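Local structure of probable TonB-dependent receptor (Pseudomonas aeruginosa, 4K3F) at residues A[5-10]-A[16-21]; A[39-44]-A[60-65]; A[45-50]-A[72-77]; A[104-109]-A[118-123]. The protein probably binds methionine in the periplasm as the lipid-anchored solute-binding component of an ABC-type methionine uptake system. All coordinates share one frame; numbering follows the deposited sequence. Where two conformers were deposited one is given.

Contact 1 of 4, residues A[5-10]-A[16-21]; sequences LTVAAT and EILNVV
Val7 turns CG1 opposite its own backbone N (chi1 -173°), out from the strand toward Leu18, which sends its CG beside the backbone N and away from the carbonyl carbon (chi1 -65°). With chi2 extended at 172°, CD1 lies anti to CA and becomes the far tip of the leucine, and this one methyl does the touching. Leu18 CD1 lies 3.7 Å from Val7 CG1, the two side chains meeting at a slant. Leu18 CD1 is also 3.8 Å from Ala9 CB. Residues 7 and 9 are alternate positions of one strand and present the same face, while Ala8 between them points its CB the other way. The leucine therefore packs against two apolar positions with one methyl, all three residues are buried, and no hydrogen bond crosses between the segments. The short side chain of Ala9 still makes contact because Leu18 is fully stretched, across a gap of 8.4 Å between Ala9 CA and Leu18 CA. This is the strand-to-helix packing of a beta-alpha-beta unit made of strand 3-9, helix 11-26 and strand 30-36. The helix spans both strands, for Leu18 also touches Ile34 and Val21 touches Leu32. Helix 210-218 closes in through Leu215, against both Val7 and Val21. Val20 touches Ile224 and Phe227 of helix 222-232, and Val21 also touches Ile224.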
loop_
_atom_site.group_PDB
_atom_site.type_symbol
_atom_site.label_atom_id
_atom_site.label_comp_id
_atom_site.label_asym_id
_atom_site.label_seq_id
_atom_site.Cartn_x
_atom_site.Cartn_y
_atom_site.Cartn_z
ATOM N N LEU A 5 -7.965 -13.295 17.868
ATOM C CA LEU A 5 -7.206 -12.151 17.304
ATOM C C LEU A 5 -7.894 -11.726 16.039
ATOM O O LEU A 5 -7.908 -12.453 15.070
ATOM C CB LEU A 5 -5.734 -12.511 17.059
ATOM C CG LEU A 5 -4.842 -11.416 16.519
ATOM C CD1 LEU A 5 -4.779 -10.262 17.499
ATOM C CD2 LEU A 5 -3.452 -12.001 16.281
ATOM N N THR A 6 -8.521 -10.555 16.051
ATOM C CA THR A 6 -9.290 -10.127 14.894
ATOM C C THR A 6 -8.482 -9.073 14.111
ATOM O O THR A 6 -7.959 -8.150 14.701
ATOM C CB THR A 6 -10.656 -9.544 15.320
ATOM O OG1 THR A 6 -10.452 -8.519 16.291
ATOM C CG2 THR A 6 -11.543 -10.642 15.894
ATOM N N VAL A 7 -8.396 -9.230 12.787
ATOM C CA VAL A 7 -7.516 -8.410 11.925
ATOM C C VAL A 7 -8.261 -7.945 10.676
ATOM O O VAL A 7 -8.786 -8.778 9.910
ATOM C CB VAL A 7 -6.249 -9.180 11.491
ATOM C CG1 VAL A 7 -5.300 -8.272 10.753
ATOM C CG2 VAL A 7 -5.531 -9.737 12.698
ATOM N N ALA A 8 -8.345 -6.624 10.505
ATOM C CA ALA A 8 -8.898 -6.066 9.262
ATOM C C ALA A 8 -7.814 -6.007 8.191
ATOM O O ALA A 8 -6.680 -5.599 8.466
ATOM C CB ALA A 8 -9.388 -4.661 9.520
ATOM N N ALA A 9 -8.169 -6.332 6.955
ATOM C CA ALA A 9 -7.191 -6.365 5.868
ATOM C C ALA A 9 -7.814 -6.063 4.531
ATOM O O ALA A 9 -8.984 -6.391 4.326
ATOM C CB ALA A 9 -6.562 -7.729 5.794
ATOM N N THR A 10 -7.045 -5.467 3.627
ATOM C CA THR A 10 -7.477 -5.341 2.228
ATOM C C THR A 10 -7.334 -6.740 1.587
ATOM O O THR A 10 -6.614 -7.634 2.064
ATOM C CB THR A 10 -6.664 -4.273 1.435
ATOM O OG1 THR A 10 -5.282 -4.352 1.843
ATOM C CG2 THR A 10 -7.178 -2.874 1.776
ATOM N N GLU A 16 -5.027 -12.528 1.765
ATOM C CA GLU A 16 -4.496 -13.795 1.249
ATOM C C GLU A 16 -3.336 -14.245 2.160
ATOM O O GLU A 16 -3.264 -15.394 2.563
ATOM C CB GLU A 16 -4.038 -13.648 -0.200
ATOM C CG GLU A 16 -5.155 -13.237 -1.152
ATOM C CD GLU A 16 -4.779 -13.343 -2.636
ATOM O OE1 GLU A 16 -3.644 -13.030 -3.010
ATOM O OE2 GLU A 16 -5.664 -13.676 -3.436
ATOM N N ILE A 17 -2.410 -13.337 2.435
ATOM C CA ILE A 17 -1.304 -13.642 3.341
ATOM C C ILE A 17 -1.804 -14.138 4.686
ATOM O O ILE A 17 -1.311 -15.137 5.230
ATOM C CB ILE A 17 -0.412 -12.388 3.521
ATOM C CG1 ILE A 17 0.346 -12.105 2.217
ATOM C CG2 ILE A 17 0.552 -12.554 4.702
ATOM C CD1 ILE A 17 0.989 -10.719 2.160
ATOM N N LEU A 18 -2.775 -13.413 5.253
ATOM C CA LEU A 18 -3.357 -13.805 6.519
ATOM C C LEU A 18 -4.040 -15.181 6.493
ATOM O O LEU A 18 -3.884 -15.935 7.472
ATOM C CB LEU A 18 -4.279 -12.703 7.061
ATOM C CG LEU A 18 -3.576 -11.393 7.437
ATOM C CD1 LEU A 18 -4.649 -10.366 7.757
ATOM C CD2 LEU A 18 -2.612 -11.513 8.604
ATOM N N ASN A 19 -4.718 -15.534 5.390
ATOM C CA ASN A 19 -5.340 -16.863 5.269
ATOM C C ASN A 19 -4.280 -18.007 5.332
ATOM O O ASN A 19 -4.528 -19.068 5.889
ATOM C CB ASN A 19 -6.110 -16.998 3.952
ATOM C CG ASN A 19 -7.412 -16.206 3.927
ATOM O OD1 ASN A 19 -8.093 -16.097 4.912
ATOM N ND2 ASN A 19 -7.775 -15.722 2.742
ATOM N N VAL A 20 -3.103 -17.730 4.782
ATOM C CA VAL A 20 -2.011 -18.720 4.754
ATOM C C VAL A 20 -1.346 -18.823 6.127
ATOM O O VAL A 20 -0.880 -19.893 6.474
ATOM C CB VAL A 20 -1.035 -18.357 3.614
ATOM C CG1 VAL A 20 0.227 -19.184 3.620
ATOM C CG2 VAL A 20 -1.780 -18.508 2.286
ATOM N N VAL A 21 -1.325 -17.722 6.906
ATOM C CA VAL A 21 -0.693 -17.783 8.249
ATOM C C VAL A 21 -1.658 -18.377 9.249
ATOM O O VAL A 21 -1.218 -18.882 10.282
ATOM C CB VAL A 21 -0.128 -16.461 8.868
ATOM C CG1 VAL A 21 1.050 -15.940 8.111
ATOM C CG2 VAL A 21 -1.168 -15.398 9.050
#

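Contact 2 of 4, residues A[39-44]-A[60-65]; sequences DYVQPN and QPYLDE. With MSE (selenomethionine), chain B.
Tyr40 directs the edge of its ring at the face of Tyr62, an edge-to-face pair with centroids 5.9 Å apart and planes at 64°. The methyl of the bound selenomethionine fills the angle between them. Selenomethionine CE sits over the centre of the Tyr40 ring, 3.4 Å above the plane, and over the centre of the Tyr62 ring, 3.6 Å above that plane. Both tyrosines line the selenomethionine pocket seen here, around the selenoether end, in a protein of the NlpA family, consistent with a type II periplasmic binding fold. The selenium also rests 3.5 Å from CB of Tyr62. Because CG of Tyr62 stands opposite its backbone N (chi1 -175°), the ring reaches from helix 60-70 to the loop ahead of helix 42-48, where Tyr62 OH donates a 2.6 Å hydrogen bond to Tyr40 O. The hydroxyl approaches from well above the carbonyl plane, 56° out of it. At the edge of the Tyr62 ring lies the amide of Asn44, with Asn44 ND2 4.0 Å from Tyr62 CE1. OD1 of Asn44 is held by Asn55 and Gln58, and the hydroxyl of Tyr40 is bonded to Asn173. Before the helix, Asp39 OD2 accepts Val41 N at 2.9 Å, an Asx turn, and also Gln42 N at 2.7 Å, completing an Asx motif; both donors come from the same face of the carboxylate.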
loop_
_atom_site.group_PDB
_atom_site.type_symbol
_atom_site.label_atom_id
_atom_site.label_comp_id
_atom_site.label_asym_id
_atom_site.label_seq_id
_atom_site.Cartn_x
_atom_site.Cartn_y
_atom_site.Cartn_z
ATOM N N ASP A 39 -11.315 -0.432 1.551
ATOM C CA ASP A 39 -10.874 0.950 1.615
ATOM C C ASP A 39 -9.717 1.169 2.601
ATOM O O ASP A 39 -9.343 0.264 3.349
ATOM C CB ASP A 39 -12.043 1.838 2.046
ATOM C CG ASP A 39 -12.382 1.664 3.521
ATOM O OD1 ASP A 39 -12.705 0.522 3.948
ATOM O OD2 ASP A 39 -12.255 2.675 4.250
ATOM N N TYR A 40 -9.184 2.385 2.581
ATOM C CA TYR A 40 -8.024 2.734 3.352
ATOM C C TYR A 40 -8.341 3.485 4.661
ATOM O O TYR A 40 -7.436 3.931 5.350
ATOM C CB TYR A 40 -7.117 3.595 2.494
ATOM C CG TYR A 40 -6.255 2.925 1.434
ATOM C CD1 TYR A 40 -6.115 1.546 1.332
ATOM C CD2 TYR A 40 -5.544 3.729 0.534
ATOM C CE1 TYR A 40 -5.266 0.981 0.368
ATOM C CE2 TYR A 40 -4.689 3.182 -0.385
ATOM C CZ TYR A 40 -4.541 1.808 -0.492
ATOM O OH TYR A 40 -3.670 1.300 -1.458
ATOM N N VAL A 41 -9.611 3.572 5.025
ATOM C CA VAL A 41 -10.015 4.327 6.230
ATOM C C VAL A 41 -10.579 3.414 7.293
ATOM O O VAL A 41 -10.072 3.353 8.431
ATOM C CB VAL A 41 -11.004 5.469 5.870
ATOM C CG1 VAL A 41 -11.515 6.202 7.116
ATOM C CG2 VAL A 41 -10.324 6.458 4.925
ATOM N N GLN A 42 -11.606 2.651 6.921
ATOM C CA GLN A 42 -12.312 1.838 7.914
ATOM C C GLN A 42 -11.440 0.836 8.688
ATOM O O GLN A 42 -11.708 0.616 9.884
ATOM C CB GLN A 42 -13.564 1.152 7.313
ATOM C CG GLN A 42 -14.638 2.140 6.796
ATOM C CD GLN A 42 -14.990 3.258 7.800
ATOM O OE1 GLN A 42 -14.924 4.448 7.476
ATOM N NE2 GLN A 42 -15.334 2.883 9.006
ATOM N N PRO A 43 -10.412 0.231 8.066
ATOM C CA PRO A 43 -9.571 -0.678 8.885
ATOM C C PRO A 43 -8.953 0.014 10.111
ATOM O O PRO A 43 -8.818 -0.630 11.176
ATOM C CB PRO A 43 -8.531 -1.239 7.875
ATOM C CG PRO A 43 -9.234 -1.103 6.558
ATOM C CD PRO A 43 -10.019 0.187 6.642
ATOM N N ASN A 44 -8.595 1.304 9.989
ATOM C CA ASN A 44 -8.021 2.019 11.090
ATOM C C ASN A 44 -9.091 2.427 12.081
ATOM O O ASN A 44 -8.925 2.312 13.288
ATOM C CB ASN A 44 -7.274 3.231 10.583
ATOM C CG ASN A 44 -5.867 2.920 10.191
ATOM O OD1 ASN A 44 -5.316 1.909 10.588
ATOM N ND2 ASN A 44 -5.252 3.818 9.408
ATOM N N GLN A 60 3.817 2.821 6.892
ATOM C CA GLN A 60 4.030 3.692 8.060
ATOM C C GLN A 60 3.766 5.146 7.759
ATOM O O GLN A 60 3.148 5.830 8.577
ATOM C CB GLN A 60 5.424 3.474 8.683
ATOM C CG GLN A 60 5.612 4.174 10.029
ATOM C CD GLN A 60 5.208 3.367 11.226
ATOM O OE1 GLN A 60 5.570 2.178 11.358
ATOM N NE2 GLN A 60 4.512 4.028 12.164
ATOM N N PRO A 61 4.219 5.658 6.592
ATOM C CA PRO A 61 3.851 7.046 6.338
ATOM C C PRO A 61 2.351 7.305 6.396
ATOM O O PRO A 61 1.912 8.287 6.980
ATOM C CB PRO A 61 4.448 7.322 4.976
ATOM C CG PRO A 61 5.639 6.390 4.911
ATOM C CD PRO A 61 5.228 5.150 5.634
ATOM N N TYR A 62 1.579 6.412 5.844
ATOM C CA TYR A 62 0.112 6.536 5.847
ATOM C C TYR A 62 -0.435 6.514 7.285
ATOM O O TYR A 62 -1.268 7.358 7.658
ATOM C CB TYR A 62 -0.521 5.422 4.994
ATOM C CG TYR A 62 -2.007 5.578 4.883
ATOM C CD1 TYR A 62 -2.843 5.045 5.843
ATOM C CD2 TYR A 62 -2.593 6.327 3.835
ATOM C CE1 TYR A 62 -4.199 5.194 5.764
ATOM C CE2 TYR A 62 -3.967 6.486 3.752
ATOM C CZ TYR A 62 -4.762 5.928 4.712
ATOM O OH TYR A 62 -6.140 6.128 4.633
ATOM N N LEU A 63 0.071 5.605 8.090
ATOM C CA LEU A 63 -0.364 5.468 9.473
ATOM C C LEU A 63 -0.093 6.757 10.215
ATOM O O LEU A 63 -0.921 7.237 10.989
ATOM C CB LEU A 63 0.329 4.283 10.153
ATOM C CG LEU A 63 0.021 4.173 11.623
ATOM C CD1 LEU A 63 -1.452 3.950 11.909
ATOM C CD2 LEU A 63 0.905 3.105 12.278
ATOM N N ASP A 64 1.133 7.251 10.078
ATOM C CA ASP A 64 1.517 8.440 10.853
ATOM C C ASP A 64 0.602 9.642 10.511
ATOM O O ASP A 64 0.127 10.412 11.407
ATOM C CB ASP A 64 2.979 8.817 10.577
ATOM C CG ASP A 64 3.984 7.794 11.101
ATOM O OD1 ASP A 64 3.637 6.954 11.935
ATOM O OD2 ASP A 64 5.179 7.866 10.663
ATOM N N GLU A 65 0.360 9.832 9.206
ATOM C CA GLU A 65 -0.530 10.872 8.738
ATOM C C GLU A 65 -1.962 10.634 9.179
ATOM O O GLU A 65 -2.666 11.577 9.573
ATOM C CB GLU A 65 -0.443 10.966 7.215
ATOM C CG GLU A 65 -1.374 11.982 6.581
ATOM C CD GLU A 65 -1.221 13.408 7.084
ATOM O OE1 GLU A 65 -0.140 13.796 7.593
ATOM O OE2 GLU A 65 -2.188 14.171 6.890
HETATM N N MSE B 300 -0.886 -1.669 0.039
HETATM C CA MSE B 300 -0.806 -0.202 -0.217
HETATM C C MSE B 300 0.594 0.074 -0.754
HETATM O O MSE B 300 1.570 -0.466 -0.222
HETATM O OXT MSE B 300 0.753 0.845 -1.707
HETATM C CB MSE B 300 -1.074 0.619 1.056
HETATM C CG MSE B 300 -1.027 2.107 0.805
HETATM SE SE MSE B 300 -1.198 3.089 2.498
HETATM C CE MSE B 300 -2.990 2.676 2.929
#

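Contact 3 of 4, residues A[45-50]-A[72-77]; sequences VQVSEK and TDLVAV
Val47 and Ser48, in the last turn of helix 42-48, pack on Leu74 just ahead of strand 75-82, and a Schellman motif ends the helix directly after them. In that motif Lys50 N bonds to Val47 O at 2.9 Å, Arg51 N bonds to Gln46 O, and Lys50 takes the positive phi. The tight part centres on the isobutyl group of Leu74. Leu74 CD2 lies 3.6 Å from Val47 CG1, the side chains crossing at an angle, and 3.3 Å from Ser48 OG. Ser48 OG also comes within 3.3 Å of Leu74 CG. Although it faces hydrocarbon here, Ser48 OG keeps a weak hydrogen bond to Asn44 O, one turn back in its own helix. Leu74 extends the apolar layer to Leu63 of helix 60-70 and Val201 of strand 198-202. The solvent side is looser: Glu49, Lys50 and Asp73 are exposed and bring no side chain into contact across the segments. On the packed side, next to Ser48, Thr72 divides its branches. Its chi1 of 51° sets OG1, hydrogen-bonded to Asn67 OD1, between the backbone N and the carbonyl carbon, and leaves CG2 anti to the carbonyl carbon, with Thr72 CG2 3.7 Å from Ser48 OG.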
loop_
_atom_site.group_PDB
_atom_site.type_symbol
_atom_site.label_atom_id
_atom_site.label_comp_id
_atom_site.label_asym_id
_atom_site.label_seq_id
_atom_site.Cartn_x
_atom_site.Cartn_y
_atom_site.Cartn_z
ATOM N N VAL A 45 -10.204 2.923 11.555
ATOM C CA VAL A 45 -11.343 3.331 12.399
ATOM C C VAL A 45 -11.817 2.140 13.251
ATOM O O VAL A 45 -12.089 2.299 14.432
ATOM C CB VAL A 45 -12.524 3.841 11.529
ATOM C CG1 VAL A 45 -13.751 4.078 12.404
ATOM C CG2 VAL A 45 -12.128 5.075 10.768
ATOM N N GLN A 46 -11.881 0.941 12.664
ATOM C CA GLN A 46 -12.365 -0.242 13.386
ATOM C C GLN A 46 -11.453 -0.593 14.545
ATOM O O GLN A 46 -11.892 -0.990 15.627
ATOM C CB GLN A 46 -12.451 -1.444 12.454
ATOM C CG GLN A 46 -13.602 -1.332 11.469
ATOM C CD GLN A 46 -14.917 -1.864 11.995
ATOM O OE1 GLN A 46 -14.957 -2.778 12.794
ATOM N NE2 GLN A 46 -15.981 -1.332 11.503
ATOM N N VAL A 47 -10.151 -0.424 14.343
ATOM C CA VAL A 47 -9.200 -0.729 15.427
ATOM C C VAL A 47 -9.258 0.322 16.543
ATOM O O VAL A 47 -9.315 -0.011 17.734
ATOM C CB VAL A 47 -7.760 -0.966 14.880
ATOM C CG1 VAL A 47 -6.779 -1.257 16.026
ATOM C CG2 VAL A 47 -7.744 -2.170 13.961
ATOM N N SER A 48 -9.268 1.569 16.127
ATOM C CA SER A 48 -9.306 2.700 17.060
ATOM C C SER A 48 -10.585 2.720 17.858
ATOM O O SER A 48 -10.544 3.070 19.027
ATOM C CB SER A 48 -9.150 4.004 16.318
ATOM O OG SER A 48 -7.807 4.113 15.899
ATOM N N GLU A 49 -11.688 2.287 17.237
ATOM C CA GLU A 49 -12.991 2.161 17.923
ATOM C C GLU A 49 -13.133 0.865 18.722
ATOM O O GLU A 49 -14.225 0.573 19.256
ATOM C CB GLU A 49 -14.146 2.341 16.949
ATOM C CG GLU A 49 -14.246 3.741 16.415
ATOM C CD GLU A 49 -15.466 3.978 15.545
ATOM O OE1 GLU A 49 -16.206 3.020 15.186
ATOM O OE2 GLU A 49 -15.643 5.147 15.172
ATOM N N LYS A 50 -12.033 0.103 18.843
ATOM C CA LYS A 50 -11.984 -1.090 19.675
ATOM C C LYS A 50 -13.004 -2.154 19.175
ATOM O O LYS A 50 -13.634 -2.861 19.982
ATOM C CB LYS A 50 -12.143 -0.705 21.188
ATOM C CG LYS A 50 -11.367 0.579 21.593
ATOM C CD LYS A 50 -11.525 0.945 23.065
ATOM C CE LYS A 50 -10.709 2.170 23.504
ATOM N NZ LYS A 50 -9.248 2.066 23.133
ATOM N N THR A 72 -5.630 9.833 16.520
ATOM C CA THR A 72 -5.590 8.467 17.063
ATOM C C THR A 72 -4.172 8.056 17.414
ATOM O O THR A 72 -3.203 8.790 17.190
ATOM C CB THR A 72 -6.220 7.476 16.063
ATOM O OG1 THR A 72 -5.643 7.629 14.767
ATOM C CG2 THR A 72 -7.737 7.763 15.971
ATOM N N ASP A 73 -4.039 6.876 17.992
ATOM C CA ASP A 73 -2.720 6.472 18.464
ATOM C C ASP A 73 -2.453 5.019 18.166
ATOM O O ASP A 73 -1.897 4.271 18.999
ATOM C CB ASP A 73 -2.476 6.848 19.933
ATOM C CG ASP A 73 -3.121 5.939 20.903
ATOM O OD1 ASP A 73 -4.168 5.357 20.570
ATOM O OD2 ASP A 73 -2.565 5.815 22.026
ATOM N N LEU A 74 -2.803 4.604 16.948
ATOM C CA LEU A 74 -2.485 3.278 16.483
ATOM C C LEU A 74 -0.974 3.133 16.298
ATOM O O LEU A 74 -0.290 4.097 15.971
ATOM C CB LEU A 74 -3.217 2.984 15.171
ATOM C CG LEU A 74 -4.730 3.019 15.250
ATOM C CD1 LEU A 74 -5.303 2.737 13.865
ATOM C CD2 LEU A 74 -5.290 2.061 16.266
ATOM N N VAL A 75 -0.474 1.924 16.500
ATOM C CA VAL A 75 0.977 1.697 16.520
ATOM C C VAL A 75 1.339 0.526 15.606
ATOM O O VAL A 75 0.675 -0.525 15.511
ATOM C CB VAL A 75 1.499 1.435 17.975
ATOM C CG1 VAL A 75 1.347 2.705 18.811
ATOM C CG2 VAL A 75 0.755 0.299 18.685
ATOM N N ALA A 76 2.475 0.673 14.959
ATOM C CA ALA A 76 2.979 -0.380 14.116
ATOM C C ALA A 76 3.553 -1.528 14.950
ATOM O O ALA A 76 4.201 -1.314 15.938
ATOM C CB ALA A 76 4.080 0.193 13.225
ATOM N N VAL A 77 3.336 -2.747 14.510
ATOM C CA VAL A 77 3.819 -3.960 15.190
ATOM C C VAL A 77 5.027 -4.556 14.463
ATOM O O VAL A 77 6.086 -4.811 15.099
ATOM C CB VAL A 77 2.707 -5.027 15.294
ATOM C CG1 VAL A 77 3.239 -6.272 16.014
ATOM C CG2 VAL A 77 1.501 -4.457 16.020
#

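Contact 4 of 4, residues A[104-109]-A[118-123]; sequences VVIPND and LLLDKA
No ring, amide or carboxylate takes part where Val104 and Ile106 meet Leu120; there are no flat faces or edges to oppose, and branched aliphatic groups do all the touching. Val104 and Leu120 reach toward each other tip to tip, CG1 of the valine standing 4.1 Å from CD1 of the leucine. Leu120 CD1 also lies 4.5 Å from CG2 of Ile106, two residues along the strand and on the same face as Val104. Leu120 spans the distance from the helix because its chain is stretched at the second torsion (chi2 173°), which carries CD1 as far from CA as it will go. The two backbones stay well apart, Val104 CA and Leu120 CA being 9.7 Å from each other. Strand 103-107 and helix 110-122 follow one another in the chain, and the helix packs over the mixed sheet of the second lobe. Asp109 is the N-cap, its side chain capping a backbone N at the start of the helix; its OD2 also bonds Asn112 ND2. Leu120 reaches past the strand on both sides, touching Ile150 of strand 149-153 and Met167 and Leu169 of strand 167-170. Ile106 in turn packs against Ala116 and Leu117, so the preceding turn also lies on this strand. Only 82 Å² is buried between the two segments, all of it from buried residues, and no hydrogen bond crosses. With neither a charge nor a directional bond, and with methyls this far apart, the contact is a light one that holds strand to helix by dispersion and the exclusion of water.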
loop_
_atom_site.group_PDB
_atom_site.type_symbol
_atom_site.label_atom_id
_atom_site.label_comp_id
_atom_site.label_asym_id
_atom_site.label_seq_id
_atom_site.Cartn_x
_atom_site.Cartn_y
_atom_site.Cartn_z
ATOM N N VAL A 104 -2.586 12.626 -15.896
ATOM C CA VAL A 104 -1.948 11.609 -15.037
ATOM C C VAL A 104 -2.612 11.663 -13.670
ATOM O O VAL A 104 -2.497 12.666 -12.951
ATOM C CB VAL A 104 -0.443 11.894 -14.931
ATOM C CG1 VAL A 104 0.257 10.890 -14.057
ATOM C CG2 VAL A 104 0.180 11.877 -16.324
ATOM N N VAL A 105 -3.298 10.588 -13.300
ATOM C CA VAL A 105 -4.030 10.570 -12.042
ATOM C C VAL A 105 -3.201 9.848 -10.970
ATOM O O VAL A 105 -2.534 8.847 -11.247
ATOM C CB VAL A 105 -5.461 10.000 -12.190
ATOM C CG1 VAL A 105 -5.448 8.533 -12.608
ATOM C CG2 VAL A 105 -6.262 10.229 -10.931
ATOM N N ILE A 106 -3.231 10.409 -9.773
ATOM C CA ILE A 106 -2.513 9.852 -8.626
ATOM C C ILE A 106 -3.465 9.841 -7.425
ATOM O O ILE A 106 -4.502 10.484 -7.444
ATOM C CB ILE A 106 -1.248 10.711 -8.328
ATOM C CG1 ILE A 106 -1.616 12.072 -7.757
ATOM C CG2 ILE A 106 -0.365 10.815 -9.583
ATOM C CD1 ILE A 106 -0.440 12.962 -7.388
ATOM N N PRO A 107 -3.115 9.112 -6.379
ATOM C CA PRO A 107 -3.970 9.163 -5.194
ATOM C C PRO A 107 -4.049 10.538 -4.538
ATOM O O PRO A 107 -3.110 11.305 -4.587
ATOM C CB PRO A 107 -3.309 8.150 -4.235
ATOM C CG PRO A 107 -2.558 7.216 -5.140
ATOM C CD PRO A 107 -2.048 8.088 -6.267
ATOM N N ASN A 108 -5.174 10.818 -3.930
ATOM C CA ASN A 108 -5.416 12.155 -3.340
ATOM C C ASN A 108 -5.140 12.229 -1.837
ATOM O O ASN A 108 -5.352 13.270 -1.223
ATOM C CB ASN A 108 -6.817 12.682 -3.663
ATOM C CG ASN A 108 -7.938 11.883 -3.017
ATOM O OD1 ASN A 108 -7.728 10.902 -2.309
ATOM N ND2 ASN A 108 -9.145 12.381 -3.174
ATOM N N ASP A 109 -4.620 11.158 -1.245
ATOM C CA ASP A 109 -4.186 11.227 0.153
ATOM C C ASP A 109 -2.703 11.680 0.217
ATOM O O ASP A 109 -1.937 11.517 -0.727
ATOM C CB ASP A 109 -4.356 9.889 0.893
ATOM C CG ASP A 109 -3.533 8.812 0.308
ATOM O OD1 ASP A 109 -3.893 8.283 -0.768
ATOM O OD2 ASP A 109 -2.511 8.474 0.910
ATOM N N LEU A 118 6.806 11.450 -6.414
ATOM C CA LEU A 118 8.216 11.042 -6.367
ATOM C C LEU A 118 8.579 10.026 -7.450
ATOM O O LEU A 118 9.676 10.089 -8.006
ATOM C CB LEU A 118 8.585 10.499 -4.980
ATOM C CG LEU A 118 8.653 11.573 -3.886
ATOM C CD1 LEU A 118 8.923 10.919 -2.542
ATOM C CD2 LEU A 118 9.718 12.605 -4.151
ATOM N N LEU A 119 7.668 9.110 -7.763
ATOM C CA LEU A 119 7.879 8.166 -8.869
ATOM C C LEU A 119 7.917 8.942 -10.186
ATOM O O LEU A 119 8.768 8.676 -11.049
ATOM C CB LEU A 119 6.776 7.079 -8.910
ATOM C CG LEU A 119 6.928 6.092 -10.070
ATOM C CD1 LEU A 119 8.307 5.405 -10.049
ATOM C CD2 LEU A 119 5.783 5.083 -10.098
ATOM N N LEU A 120 7.006 9.902 -10.377
ATOM C CA LEU A 120 7.046 10.724 -11.607
ATOM C C LEU A 120 8.388 11.470 -11.707
ATOM O O LEU A 120 8.968 11.634 -12.810
ATOM C CB LEU A 120 5.889 11.724 -11.672
ATOM C CG LEU A 120 4.512 11.085 -11.766
ATOM C CD1 LEU A 120 3.383 12.122 -11.667
ATOM C CD2 LEU A 120 4.384 10.306 -13.056
ATOM N N ASP A 121 8.895 11.930 -10.565
ATOM C CA ASP A 121 10.192 12.609 -10.541
ATOM C C ASP A 121 11.320 11.607 -10.902
ATOM O O ASP A 121 12.188 11.886 -11.751
ATOM C CB ASP A 121 10.381 13.311 -9.192
ATOM C CG ASP A 121 11.789 13.929 -9.015
ATOM O OD1 ASP A 121 12.783 13.173 -8.806
ATOM O OD2 ASP A 121 11.887 15.170 -9.029
ATOM N N LYS A 122 11.288 10.429 -10.288
ATOM C CA LYS A 122 12.314 9.426 -10.554
ATOM C C LYS A 122 12.336 9.058 -12.028
ATOM O O LYS A 122 13.404 8.906 -12.609
ATOM C CB LYS A 122 12.063 8.157 -9.738
ATOM C CG LYS A 122 13.294 7.278 -9.656
ATOM C CD LYS A 122 12.986 5.922 -9.056
ATOM C CE LYS A 122 14.282 5.207 -8.706
ATOM N NZ LYS A 122 14.024 4.074 -7.788
ATOM N N ALA A 123 11.150 8.948 -12.626
ATOM C CA ALA A 123 10.987 8.532 -14.011
ATOM C C ALA A 123 11.214 9.661 -15.031
ATOM O O ALA A 123 11.200 9.407 -16.234
ATOM C CB ALA A 123 9.616 7.987 -14.186
#

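In the fold
From the N terminus, contact 1 comes first, closing the strand-to-helix connection from strand 3-9 into helix 11-26. Contacts 2 and 3 follow and cross: both use helix 42-48 or the loop leading into it, and their partners, helix 60-70 and the approach to strand 75-82, are consecutive in the chain. They touch where Leu63 CD1 lies 3.8 Å from Leu74 CB. Contact 1 reaches contact 2 through Ala8 CB and Pro43 CB, 3.9 Å apart. Contact 4 closes another strand-to-helix connection, in the second sheet, its centre about 29 Å from that of contact 1. Contact 2, at the ligand, meets contact 4 through Tyr62 and Asp109, linking the first-lobe elements to the start of helix 110-122.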